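Local coordinates for protein amorpha-4,11-diene synthase (Artemisia annua, PDB 4GAX) that probably converts farnesyl diphosphate into a cyclic sesquiterpene, as a metal-dependent class I plant terpene synthase, at residues E53-D58 with A244-N249; E165-R170 with E178-F183; Q252-E257 with Q297-R302. All coordinates share one frame; numbering follows the deposited sequence.

Interaction 1 (E53-D58 with A244-N249); sequences EQIVKD and AKLEFN
Val56 and Leu246, with CA atoms 7.3 Å apart, mark the point of nearest approach between two helices whose short axes run 10.5 Å from each other, with N-to-C directions 133° apart, about midway between perpendicular and antiparallel. The pair belongs to the all-helical terpene synthase fold: helix 52-71 comes from the N-terminal domain, and it rests on the long helix 238-269. The interface is small and mainly apolar. On the solvent side Ile55 offers its branch methyl, CG2, to Leu246 CD2 at 3.7 Å; the longer arm, CG1 and CD1, heads elsewhere. That split follows from the first torsion (chi1 -69°), which sets CG2 anti to the backbone N. Val56 goes deeper, its CG2 lying 3.9 Å from Leu246 CB as the valine and leucine side chains pass alongside, pointing opposite ways. Helix 238-269 adds Leu243 and Lys242 to the same patch: Leu243 touches Val56 and Lys242 touches Ile55.

Glu247 closes the buried side. Its chain bends at chi2 and lies roughly perpendicular to Val56, so that the carboxylate, not the aliphatic part, meets the valine. The other oxygen, OE1, is hydrogen-bonded to Tyr94 OH, which helps fix the rotation of the group. OE2 is left lodged against both valine methyls, 3.2 Å from Val56 CG1 and 3.5 Å from Val56 CG2.

Interaction 2 (E165-R170 with E178-F183); sequences EATSMR and EDALVF
Arg170 and Glu178 form a salt bridge, with Arg170 NE giving its hydrogen to Glu178 OE2 at 2.7 Å and an N-H...O angle of 154°. The oxygen lies in the guanidinium plane, yet the nitrogen arrives from above the carboxylate, the two planes being 65° apart; this is a one-atom grip and not the flat, two-pronged kind. A water joins the second ends, accepting from Arg170 NH2 and donating to Glu178 OE1 at 2.6 Å. Over one guanidinium face sits Leu181 CD2, 3.4 Å from Arg170 NH2.

What holds the arginine in place is its own turn. Thr167 to Arg170 make a type I beta turn following on from helix 157-167. Arg170 CG stands between the backbone N and the carbonyl carbon (chi1 74°), and the chain then runs extended to NE, carrying the guanidinium to Glu178. Arg170 NH1 reaches back to Thr167 O at 2.8 Å, while Arg170 N takes the same carbonyl from the opposite face. A leucine in place of Arg170 would probably leave the buried turn without its side-chain clasp and Glu178 without this charged mate.

Further along the contact, Thr167 CG2 packs 3.8 Å from Ala180 CB. Its OG1 touches Leu181 CD1 but is hydrogen-bonded back to Tyr164 O. The whole is a corner between two consecutive helices, 157-167 and 175-194, of the N-terminal domain. Helix 489-513 adds Lys505, a second partner of Glu178 OE2, and Asn508, which binds the carbonyls of Ser168 and Arg170.

Interaction 3 (Q252-E257 with Q297-R302); sequences QSLHRE and QYSRAR
Arg302 reaches from the first turn of helix 299-322 to His255 and Leu254 on helix 238-269, and its path explains the contact. CB points toward that helix, and CG continues anti to the carbonyl carbon (chi1 -80°). A bend at chi3 (-68°) then turns the guanidinium so that one face looks at the histidine. NE lies 4.1 Å from His255 CD2, and NH2 is 4.0 Å from the same carbon. The imidazole meets that face with its edge, the planes standing 82° apart, so this is an edge-on approach with no stacking. Near the rim of the opposite face Tyr298 O sits 3.7 Å from the plane. At the edge of the guanidinium NH2 touches Leu254 CD2 at 3.9 Å, and its charge is answered by a salt bridge to Glu258. NH1 is taken up by the carbonyls of Arg293 and Glu295.

The leucine's other methyl, CD1, lies 4.1 Å from Ser299 OG, a hydroxyl that is also hydrogen-bonded to Glu258. His255 NE2 is bonded to Phe294 O, so both ring and arginine hold the loop leading into helix 299-322. That helix carries the DDxxD metal-binding motif of the family toward its far end. Helix 282-292 packs alongside, with Tyr286 and Leu290 touching both His255 and Arg302, and His255 also touches Arg220 of helix 219-232.

Overall arrangement
Interactions 1 and 3 share helix 238-269: their segments lie a few residues apart, with centres about 17 Å apart. Interaction 1 ties it to a helix of the N-terminal domain, interaction 3 to the start of a helix of the metal-binding domain, so one long rod serves both. Interaction 2 stands far off, its centre about 36 Å from that of interaction 1, and is nested within the chain loop that interaction 1 closes. It is the most buried, and the one with a salt bridge across its segments. Interaction 1 is mainly aliphatic, with one carboxylate against a valine, and reaches the surface, whereas interaction 3, partly buried, sets arginine against histidine and leucine, with polar partners from neighbouring residues.

Interaction 1 (E53-D58 with A244-N249)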
loop_
_atom_site.group_PDB
_atom_site.type_symbol
_atom_site.label_atom_id
_atom_site.label_comp_id
_atom_site.label_asym_id
_atom_site.label_seq_id
_atom_site.Cartn_x
_atom_site.Cartn_y
_atom_site.Cartn_z
ATOM N N GLU A 53 15.580 25.173 0.522
ATOM C CA GLU A 53 14.634 25.334 1.620
ATOM C C GLU A 53 13.781 26.581 1.373
ATOM O O GLU A 53 12.571 26.574 1.593
ATOM C CB GLU A 53 15.391 25.482 2.949
ATOM C CG GLU A 53 14.692 24.888 4.178
ATOM C CD GLU A 53 15.191 25.491 5.494
ATOM O OE1 GLU A 53 15.770 24.755 6.325
ATOM O OE2 GLU A 53 14.991 26.707 5.701
ATOM N N GLN A 54 14.427 27.640 0.890
ATOM C CA GLN A 54 13.783 28.938 0.706
ATOM C C GLN A 54 12.851 28.985 -0.498
ATOM O O GLN A 54 11.734 29.501 -0.408
ATOM C CB GLN A 54 14.837 30.039 0.568
ATOM C CG GLN A 54 14.238 31.430 0.508
ATOM C CD GLN A 54 13.370 31.726 1.719
ATOM O OE1 GLN A 54 13.731 31.394 2.851
ATOM N NE2 GLN A 54 12.212 32.340 1.486
ATOM N N ILE A 55 13.332 28.482 -1.631
ATOM C CA ILE A 55 12.522 28.404 -2.839
ATOM C C ILE A 55 11.245 27.640 -2.521
ATOM O O ILE A 55 10.144 28.087 -2.840
ATOM C CB ILE A 55 13.272 27.682 -3.981
ATOM C CG1 ILE A 55 14.439 28.536 -4.492
ATOM C CG2 ILE A 55 12.325 27.352 -5.133
ATOM C CD1 ILE A 55 14.016 29.705 -5.360
ATOM N N VAL A 56 11.405 26.499 -1.862
ATOM C CA VAL A 56 10.288 25.628 -1.564
ATOM C C VAL A 56 9.305 26.295 -0.601
ATOM O O VAL A 56 8.091 26.115 -0.714
ATOM C CB VAL A 56 10.783 24.263 -1.031
ATOM C CG1 VAL A 56 9.956 23.792 0.147
ATOM C CG2 VAL A 56 10.779 23.228 -2.147
ATOM N N LYS A 57 9.831 27.087 0.327
ATOM C CA LYS A 57 8.993 27.752 1.323
ATOM C C LYS A 57 8.024 28.729 0.656
ATOM O O LYS A 57 6.819 28.726 0.941
ATOM C CB LYS A 57 9.869 28.465 2.364
ATOM C CG LYS A 57 9.098 29.134 3.491
ATOM C CD LYS A 57 10.013 29.518 4.653
ATOM C CE LYS A 57 11.006 30.605 4.264
ATOM N NZ LYS A 57 11.942 30.924 5.383
ATOM N N ASP A 58 8.548 29.546 -0.253
ATOM C CA ASP A 58 7.732 30.521 -0.972
ATOM C C ASP A 58 6.760 29.872 -1.963
ATOM O O ASP A 58 5.648 30.375 -2.181
ATOM C CB ASP A 58 8.627 31.537 -1.670
ATOM C CG ASP A 58 9.582 32.215 -0.703
ATOM O OD1 ASP A 58 9.135 32.611 0.397
ATOM O OD2 ASP A 58 10.780 32.336 -1.038
ATOM N N ALA A 244 6.478 20.307 -6.834
ATOM C CA ALA A 244 6.370 18.850 -6.805
ATOM C C ALA A 244 7.697 18.164 -7.126
ATOM O O ALA A 244 8.021 17.116 -6.558
ATOM C CB ALA A 244 5.267 18.358 -7.765
ATOM N N LYS A 245 8.456 18.741 -8.046
ATOM C CA LYS A 245 9.703 18.104 -8.461
ATOM C C LYS A 245 10.803 18.323 -7.429
ATOM O O LYS A 245 11.589 17.410 -7.156
ATOM C CB LYS A 245 10.145 18.618 -9.828
ATOM C CG LYS A 245 9.221 18.227 -10.973
ATOM C CD LYS A 245 9.656 18.946 -12.278
ATOM C CE LYS A 245 10.431 18.028 -13.199
ATOM N NZ LYS A 245 10.980 18.762 -14.395
ATOM N N LEU A 246 10.871 19.535 -6.873
ATOM C CA LEU A 246 11.854 19.852 -5.829
ATOM C C LEU A 246 11.608 18.957 -4.617
ATOM O O LEU A 246 12.542 18.401 -4.020
ATOM C CB LEU A 246 11.748 21.321 -5.403
ATOM C CG LEU A 246 12.641 22.369 -6.080
ATOM C CD1 LEU A 246 12.971 21.992 -7.500
ATOM C CD2 LEU A 246 11.974 23.753 -6.040
ATOM N N GLU A 247 10.336 18.824 -4.257
ATOM C CA GLU A 247 9.937 18.023 -3.104
ATOM C C GLU A 247 10.148 16.544 -3.376
ATOM O O GLU A 247 10.562 15.805 -2.491
ATOM C CB GLU A 247 8.477 18.284 -2.767
ATOM C CG GLU A 247 8.269 19.614 -2.070
ATOM C CD GLU A 247 8.882 19.638 -0.678
ATOM O OE1 GLU A 247 9.010 18.557 -0.049
ATOM O OE2 GLU A 247 9.233 20.741 -0.215
ATOM N N PHE A 248 9.874 16.109 -4.601
ATOM C CA PHE A 248 10.085 14.708 -4.920
ATOM C C PHE A 248 11.518 14.348 -4.629
ATOM O O PHE A 248 11.786 13.309 -4.034
ATOM C CB PHE A 248 9.813 14.401 -6.389
ATOM C CG PHE A 248 9.907 12.943 -6.692
ATOM C CD1 PHE A 248 8.818 12.114 -6.472
ATOM C CD2 PHE A 248 11.107 12.381 -7.100
ATOM C CE1 PHE A 248 8.908 10.757 -6.723
ATOM C CE2 PHE A 248 11.211 11.011 -7.343
ATOM C CZ PHE A 248 10.108 10.206 -7.159
ATOM N N ASN A 249 12.436 15.199 -5.074
ATOM C CA ASN A 249 13.866 14.909 -4.919
ATOM C C ASN A 249 14.312 14.976 -3.458
ATOM O O ASN A 249 15.122 14.152 -3.005
ATOM C CB ASN A 249 14.725 15.809 -5.826
ATOM C CG ASN A 249 14.647 15.405 -7.304
ATOM O OD1 ASN A 249 14.161 14.312 -7.652
ATOM N ND2 ASN A 249 15.140 16.285 -8.181
#

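Interaction 2 (E165-R170 with E178-F183)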
loop_
_atom_site.group_PDB
_atom_site.type_symbol
_atom_site.label_atom_id
_atom_site.label_comp_id
_atom_site.label_asym_id
_atom_site.label_seq_id
_atom_site.Cartn_x
_atom_site.Cartn_y
_atom_site.Cartn_z
ATOM N N GLU A 165 -11.936 6.511 -13.115
ATOM C CA GLU A 165 -11.225 6.482 -11.841
ATOM C C GLU A 165 -12.189 6.369 -10.665
ATOM O O GLU A 165 -11.896 5.657 -9.692
ATOM C CB GLU A 165 -10.296 7.699 -11.670
ATOM C CG GLU A 165 -9.221 7.840 -12.747
ATOM C CD GLU A 165 -8.146 6.750 -12.674
ATOM O OE1 GLU A 165 -8.293 5.796 -11.870
ATOM O OE2 GLU A 165 -7.138 6.847 -13.420
ATOM N N ALA A 166 -13.333 7.046 -10.751
ATOM C CA ALA A 166 -14.348 6.941 -9.688
ATOM C C ALA A 166 -14.846 5.498 -9.464
ATOM O O ALA A 166 -15.148 5.093 -8.317
ATOM C CB ALA A 166 -15.519 7.855 -9.986
ATOM N N THR A 167 -14.926 4.719 -10.546
ATOM C CA THR A 167 -15.455 3.345 -10.456
ATOM C C THR A 167 -14.598 2.490 -9.536
ATOM O O THR A 167 -15.090 1.550 -8.927
ATOM C CB THR A 167 -15.559 2.637 -11.835
ATOM O OG1 THR A 167 -14.239 2.387 -12.351
ATOM C CG2 THR A 167 -16.348 3.496 -12.834
ATOM N N SER A 168 -13.312 2.815 -9.429
ATOM C CA SER A 168 -12.418 2.053 -8.542
ATOM C C SER A 168 -12.780 2.131 -7.066
ATOM O O SER A 168 -12.317 1.293 -6.284
ATOM C CB SER A 168 -10.970 2.512 -8.693
ATOM O OG SER A 168 -10.569 2.307 -10.020
ATOM N N MET A 169 -13.581 3.129 -6.682
ATOM C CA MET A 169 -13.969 3.313 -5.285
ATOM C C MET A 169 -15.278 2.630 -4.971
ATOM O O MET A 169 -15.832 2.835 -3.890
ATOM C CB MET A 169 -14.151 4.805 -4.941
ATOM C CG MET A 169 -13.081 5.716 -5.495
ATOM S SD MET A 169 -11.474 5.426 -4.750
ATOM C CE MET A 169 -11.754 5.946 -3.068
ATOM N N ARG A 170 -15.798 1.841 -5.900
ATOM C CA ARG A 170 -17.130 1.280 -5.708
ATOM C C ARG A 170 -17.123 0.162 -4.681
ATOM O O ARG A 170 -16.097 -0.514 -4.482
ATOM C CB ARG A 170 -17.700 0.761 -7.029
ATOM C CG ARG A 170 -17.088 -0.530 -7.518
ATOM C CD ARG A 170 -17.446 -0.739 -9.010
ATOM N NE ARG A 170 -16.867 -1.959 -9.567
ATOM C CZ ARG A 170 -15.591 -2.098 -9.930
ATOM N NH1 ARG A 170 -14.737 -1.098 -9.773
ATOM N NH2 ARG A 170 -15.165 -3.253 -10.433
ATOM N N GLU A 178 -20.587 -0.310 -11.754
ATOM C CA GLU A 178 -20.268 -1.468 -12.590
ATOM C C GLU A 178 -20.519 -1.100 -14.068
ATOM O O GLU A 178 -19.681 -1.336 -14.945
ATOM C CB GLU A 178 -21.135 -2.676 -12.198
ATOM C CG GLU A 178 -20.891 -3.186 -10.789
ATOM C CD GLU A 178 -19.484 -3.726 -10.596
ATOM O OE1 GLU A 178 -18.890 -4.231 -11.586
ATOM O OE2 GLU A 178 -18.981 -3.657 -9.447
ATOM N N ASP A 179 -21.684 -0.519 -14.335
ATOM C CA ASP A 179 -22.019 -0.067 -15.685
ATOM C C ASP A 179 -21.003 0.945 -16.201
ATOM O O ASP A 179 -20.549 0.861 -17.349
ATOM C CB ASP A 179 -23.418 0.559 -15.702
ATOM C CG ASP A 179 -24.525 -0.480 -15.563
ATOM O OD1 ASP A 179 -24.212 -1.693 -15.627
ATOM O OD2 ASP A 179 -25.707 -0.087 -15.412
ATOM N N ALA A 180 -20.651 1.907 -15.360
ATOM C CA ALA A 180 -19.732 2.967 -15.785
ATOM C C ALA A 180 -18.352 2.409 -16.094
ATOM O O ALA A 180 -17.634 2.935 -16.953
ATOM C CB ALA A 180 -19.648 4.073 -14.728
ATOM N N LEU A 181 -17.971 1.338 -15.397
ATOM C CA LEU A 181 -16.651 0.750 -15.610
ATOM C C LEU A 181 -16.593 0.113 -16.997
ATOM O O LEU A 181 -15.632 0.310 -17.750
ATOM C CB LEU A 181 -16.327 -0.286 -14.524
ATOM C CG LEU A 181 -14.988 -1.024 -14.724
ATOM C CD1 LEU A 181 -13.825 -0.032 -14.922
ATOM C CD2 LEU A 181 -14.676 -1.970 -13.559
ATOM N N VAL A 182 -17.637 -0.628 -17.351
ATOM C CA VAL A 182 -17.711 -1.253 -18.671
ATOM C C VAL A 182 -17.718 -0.198 -19.782
ATOM O O VAL A 182 -17.004 -0.329 -20.780
ATOM C CB VAL A 182 -18.959 -2.163 -18.782
ATOM C CG1 VAL A 182 -19.164 -2.637 -20.225
ATOM C CG2 VAL A 182 -18.821 -3.351 -17.842
ATOM N N PHE A 183 -18.510 0.852 -19.588
ATOM C CA PHE A 183 -18.656 1.938 -20.564
ATOM C C PHE A 183 -17.317 2.674 -20.783
ATOM O O PHE A 183 -16.810 2.766 -21.902
ATOM C CB PHE A 183 -19.760 2.894 -20.072
ATOM C CG PHE A 183 -19.953 4.125 -20.927
ATOM C CD1 PHE A 183 -20.696 4.063 -22.101
ATOM C CD2 PHE A 183 -19.427 5.345 -20.531
ATOM C CE1 PHE A 183 -20.878 5.195 -22.882
ATOM C CE2 PHE A 183 -19.607 6.487 -21.309
ATOM C CZ PHE A 183 -20.332 6.409 -22.479
HETATM O O HOH W 1 -16.755 -5.490 -10.943
#

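Interaction 3 (Q252-E257 with Q297-R302)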
loop_
_atom_site.group_PDB
_atom_site.type_symbol
_atom_site.label_atom_id
_atom_site.label_comp_id
_atom_site.label_asym_id
_atom_site.label_seq_id
_atom_site.Cartn_x
_atom_site.Cartn_y
_atom_site.Cartn_z
ATOM N N GLN A 252 12.936 11.848 -1.828
ATOM C CA GLN A 252 13.757 10.731 -2.286
ATOM C C GLN A 252 15.082 10.647 -1.531
ATOM O O GLN A 252 15.546 9.545 -1.208
ATOM C CB GLN A 252 14.017 10.821 -3.787
ATOM C CG GLN A 252 14.696 9.583 -4.359
ATOM C CD GLN A 252 15.000 9.725 -5.827
ATOM O OE1 GLN A 252 15.796 10.589 -6.234
ATOM N NE2 GLN A 252 14.369 8.872 -6.647
ATOM N N SER A 253 15.695 11.800 -1.250
ATOM C CA SER A 253 16.945 11.801 -0.484
ATOM C C SER A 253 16.727 11.219 0.909
ATOM O O SER A 253 17.571 10.485 1.418
ATOM C CB SER A 253 17.545 13.212 -0.377
ATOM O OG SER A 253 18.074 13.610 -1.621
ATOM N N LEU A 254 15.589 11.537 1.515
ATOM C CA LEU A 254 15.271 11.021 2.843
ATOM C C LEU A 254 15.095 9.507 2.779
ATOM O O LEU A 254 15.619 8.778 3.622
ATOM C CB LEU A 254 14.000 11.685 3.389
ATOM C CG LEU A 254 13.475 11.068 4.689
ATOM C CD1 LEU A 254 14.437 11.305 5.869
ATOM C CD2 LEU A 254 12.089 11.596 5.017
ATOM N N HIS A 255 14.370 9.032 1.768
ATOM C CA HIS A 255 14.181 7.590 1.582
ATOM C C HIS A 255 15.524 6.912 1.421
ATOM O O HIS A 255 15.742 5.827 1.961
ATOM C CB HIS A 255 13.312 7.297 0.355
ATOM C CG HIS A 255 11.907 7.798 0.481
ATOM N ND1 HIS A 255 11.122 8.107 -0.609
ATOM C CD2 HIS A 255 11.144 8.034 1.577
ATOM C CE1 HIS A 255 9.935 8.517 -0.191
ATOM N NE2 HIS A 255 9.920 8.480 1.127
ATOM N N ARG A 256 16.424 7.551 0.679
ATOM C CA ARG A 256 17.743 6.986 0.480
ATOM C C ARG A 256 18.532 6.934 1.786
ATOM O O ARG A 256 19.309 5.992 2.004
ATOM C CB ARG A 256 18.510 7.751 -0.603
ATOM C CG ARG A 256 18.045 7.414 -2.009
ATOM C CD ARG A 256 18.473 6.006 -2.415
ATOM N NE ARG A 256 19.925 5.910 -2.571
ATOM C CZ ARG A 256 20.579 6.041 -3.726
ATOM N NH1 ARG A 256 19.919 6.266 -4.853
ATOM N NH2 ARG A 256 21.904 5.933 -3.749
ATOM N N GLU A 257 18.353 7.938 2.642
ATOM C CA GLU A 257 18.995 7.934 3.973
ATOM C C GLU A 257 18.491 6.769 4.834
ATOM O O GLU A 257 19.277 6.101 5.515
ATOM C CB GLU A 257 18.751 9.262 4.717
ATOM C CG GLU A 257 19.362 10.495 4.044
ATOM C CD GLU A 257 19.148 11.785 4.851
ATOM O OE1 GLU A 257 18.115 11.895 5.552
ATOM O OE2 GLU A 257 20.016 12.687 4.791
ATOM N N GLN A 297 6.999 12.473 7.633
ATOM C CA GLN A 297 6.628 12.379 9.035
ATOM C C GLN A 297 6.752 10.938 9.561
ATOM O O GLN A 297 6.901 10.711 10.765
ATOM C CB GLN A 297 5.180 12.885 9.225
ATOM C CG GLN A 297 4.933 14.358 8.804
ATOM C CD GLN A 297 4.991 14.611 7.285
ATOM O OE1 GLN A 297 4.929 13.685 6.487
ATOM N NE2 GLN A 297 5.112 15.879 6.896
ATOM N N TYR A 298 6.674 9.967 8.658
ATOM C CA TYR A 298 6.665 8.560 9.048
ATOM C C TYR A 298 7.994 7.800 8.858
ATOM O O TYR A 298 8.015 6.572 8.765
ATOM C CB TYR A 298 5.520 7.860 8.321
ATOM C CG TYR A 298 4.197 8.544 8.603
ATOM C CD1 TYR A 298 3.698 8.610 9.896
ATOM C CD2 TYR A 298 3.464 9.149 7.584
ATOM C CE1 TYR A 298 2.479 9.240 10.174
ATOM C CE2 TYR A 298 2.220 9.786 7.855
ATOM C CZ TYR A 298 1.750 9.822 9.152
ATOM O OH TYR A 298 0.547 10.452 9.430
ATOM N N SER A 299 9.090 8.537 8.830
ATOM C CA SER A 299 10.428 7.960 8.709
ATOM C C SER A 299 10.770 6.883 9.744
ATOM O O SER A 299 11.235 5.795 9.382
ATOM C CB SER A 299 11.485 9.069 8.771
ATOM O OG SER A 299 12.741 8.530 8.430
ATOM N N ARG A 300 10.554 7.176 11.027
ATOM C CA ARG A 300 10.857 6.189 12.069
ATOM C C ARG A 300 10.000 4.947 11.910
ATOM O O ARG A 300 10.486 3.817 12.080
ATOM C CB ARG A 300 10.654 6.766 13.474
ATOM C CG ARG A 300 11.671 7.827 13.865
ATOM C CD ARG A 300 11.781 7.969 15.385
ATOM N NE ARG A 300 12.537 6.868 15.992
ATOM C CZ ARG A 300 13.868 6.814 16.051
ATOM N NH1 ARG A 300 14.600 7.792 15.531
ATOM N NH2 ARG A 300 14.473 5.777 16.624
ATOM N N ALA A 301 8.729 5.157 11.578
ATOM C CA ALA A 301 7.811 4.035 11.381
ATOM C C ALA A 301 8.234 3.153 10.220
ATOM O O ALA A 301 8.175 1.931 10.335
ATOM C CB ALA A 301 6.373 4.528 11.186
ATOM N N ARG A 302 8.668 3.756 9.105
ATOM C CA ARG A 302 9.141 2.970 7.967
ATOM C C ARG A 302 10.359 2.116 8.304
ATOM O O ARG A 302 10.468 0.946 7.888
ATOM C CB ARG A 302 9.513 3.887 6.782
ATOM C CG ARG A 302 8.339 4.368 5.956
ATOM C CD ARG A 302 8.843 4.981 4.649
ATOM N NE ARG A 302 9.580 6.221 4.890
ATOM C CZ ARG A 302 8.999 7.389 5.151
ATOM N NH1 ARG A 302 7.668 7.468 5.225
ATOM N NH2 ARG A 302 9.748 8.478 5.343
#